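Local atomic coordinates of spore germination protein B3 (Bacillus subtilis subsp. subtilis, PDB entry 3N54), a protein that takes part, as a membrane lipoprotein, in the spore germination response to the mixture of L-asparagine, glucose, fructose and potassium ions. Residues K300-F305 against G323-I328. Numbering follows the deposited sequence.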
# COMPACT_ATOMS: atom_id res chain seq x y z
N LYS A 300 11.56 -9.38 5.01
CA LYS A 300 11.83 -9.45 6.44
C LYS A 300 10.93 -8.53 7.28
O LYS A 300 11.40 -7.86 8.21
CB LYS A 300 13.31 -9.14 6.73
CG LYS A 300 14.30 -10.06 6.01
CD LYS A 300 15.74 -9.69 6.35
CE LYS A 300 16.74 -10.60 5.66
NZ LYS A 300 18.15 -10.18 5.91
N THR A 301 9.65 -8.49 6.94
CA THR A 301 8.70 -7.74 7.75
C THR A 301 7.29 -8.31 7.64
O THR A 301 6.95 -8.99 6.67
CB THR A 301 8.70 -6.24 7.39
OG1 THR A 301 8.18 -5.49 8.51
CG2 THR A 301 7.88 -5.95 6.13
N ASP A 302 6.50 -8.05 8.68
CA ASP A 302 5.12 -8.49 8.80
C ASP A 302 4.23 -7.28 8.55
O ASP A 302 4.05 -6.45 9.45
CB ASP A 302 4.89 -9.09 10.20
CG ASP A 302 3.42 -9.09 10.63
OD1 ASP A 302 2.51 -9.07 9.77
OD2 ASP A 302 3.17 -9.12 11.87
N PRO A 303 3.68 -7.15 7.32
CA PRO A 303 2.83 -6.02 6.98
C PRO A 303 1.34 -6.33 7.09
O PRO A 303 0.52 -5.60 6.53
CB PRO A 303 3.20 -5.77 5.52
CG PRO A 303 3.49 -7.16 4.97
CD PRO A 303 3.87 -8.03 6.15
N VAL A 304 0.99 -7.40 7.80
CA VAL A 304 -0.41 -7.82 7.90
C VAL A 304 -0.88 -8.00 9.35
O VAL A 304 -1.85 -8.71 9.62
CB VAL A 304 -0.65 -9.12 7.08
CG1 VAL A 304 -0.57 -8.81 5.60
CG2 VAL A 304 0.35 -10.19 7.47
N PHE A 305 -0.18 -7.33 10.26
CA PHE A 305 -0.57 -7.26 11.67
C PHE A 305 -0.69 -8.63 12.37
O PHE A 305 -1.51 -8.80 13.27
CB PHE A 305 -1.88 -6.46 11.78
CG PHE A 305 -1.81 -5.13 11.07
CD1 PHE A 305 -2.22 -5.00 9.75
CD2 PHE A 305 -1.30 -4.01 11.72
CE1 PHE A 305 -2.13 -3.78 9.10
CE2 PHE A 305 -1.22 -2.79 11.08
CZ PHE A 305 -1.63 -2.68 9.76
N GLY A 323 10.15 -5.38 20.75
CA GLY A 323 11.22 -4.59 20.16
C GLY A 323 11.93 -5.19 18.96
O GLY A 323 12.70 -4.50 18.28
N HIS A 324 11.69 -6.47 18.69
CA HIS A 324 12.32 -7.16 17.56
C HIS A 324 11.36 -8.21 16.98
O HIS A 324 11.72 -9.37 16.79
CB HIS A 324 13.64 -7.80 18.00
CG HIS A 324 13.53 -8.63 19.25
ND1 HIS A 324 13.60 -8.08 20.51
CD2 HIS A 324 13.35 -9.96 19.42
CE1 HIS A 324 13.46 -9.04 21.41
NE2 HIS A 324 13.31 -10.19 20.78
N TRP A 325 10.14 -7.77 16.69
CA TRP A 325 9.10 -8.66 16.19
C TRP A 325 9.39 -9.21 14.79
O TRP A 325 9.06 -10.36 14.51
CB TRP A 325 7.74 -7.97 16.19
CG TRP A 325 6.73 -8.69 15.38
CD1 TRP A 325 6.11 -8.25 14.26
CD2 TRP A 325 6.27 -10.03 15.60
NE1 TRP A 325 5.26 -9.21 13.78
CE2 TRP A 325 5.34 -10.32 14.58
CE3 TRP A 325 6.55 -11.01 16.56
CZ2 TRP A 325 4.68 -11.55 14.50
CZ3 TRP A 325 5.90 -12.23 16.48
CH2 TRP A 325 4.97 -12.49 15.45
N ASP A 326 9.99 -8.40 13.92
CA ASP A 326 10.31 -8.86 12.57
C ASP A 326 11.31 -10.03 12.61
O ASP A 326 11.17 -10.99 11.85
CB ASP A 326 10.83 -7.71 11.70
CG ASP A 326 9.70 -6.81 11.18
OD1 ASP A 326 8.51 -7.23 11.23
OD2 ASP A 326 10.00 -5.70 10.70
N GLU A 327 12.30 -9.95 13.50
CA GLU A 327 13.26 -11.03 13.70
C GLU A 327 12.53 -12.32 14.06
O GLU A 327 12.79 -13.37 13.48
CB GLU A 327 14.27 -10.67 14.79
CG GLU A 327 15.36 -11.73 15.04
CD GLU A 327 16.24 -11.44 16.26
OE1 GLU A 327 17.08 -12.30 16.60
OE2 GLU A 327 16.10 -10.35 16.88
N ILE A 328 11.61 -12.22 15.01
CA ILE A 328 10.81 -13.36 15.45
C ILE A 328 9.89 -13.84 14.34
O ILE A 328 9.70 -15.05 14.15
CB ILE A 328 9.97 -13.01 16.70
CG1 ILE A 328 10.87 -12.78 17.92
CG2 ILE A 328 8.97 -14.12 17.01
CD1 ILE A 328 11.64 -14.01 18.38
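The irregular loop through T301 and D302 passes the first turn of helix 325-331, with the CA atoms of T301 and D326 5.2 Å apart. D326 reaches the loop with both carboxylate oxygens. T301 OG1 donates to D326 OD2 at 2.9 Å, coming from above the carboxylate plane. The backbone N of D302 gives a weak bond of 3.3 Å to D326 OD1. That oxygen also takes a salt bridge from R187, and T301 OG1 has a further hydrogen bond with S164. With CG swung anti to the main-chain N (chi1 158°), the D302 carboxylate faces the indole, and D302 OD2 accepts from W325 NE1 at 2.8 Å through its anti lone pair. D302 OD2 lies close to the indole plane, while the carboxylate is turned 69° against the ring. D302 OD1 accepts from V304 N at 3.0 Å, which makes an Asx turn. D302 OD2 also accepts a hydrogen bond from S307 N, in the first turn of helix 306-313. One carboxylate thus ties the loop to two helices. With an alanine in place of D302, the W325 indole N-H and S307 N would probably lose their shared acceptor, and the turn at V304 its side-chain bond. The contact lies in the C-terminal family region, between the end of helix 271-299 and helix 325-331. W325 packs on helix 306-313 and on F247 of strand 245-258, whereas T301 touches I184 and K186 of strand 177-186.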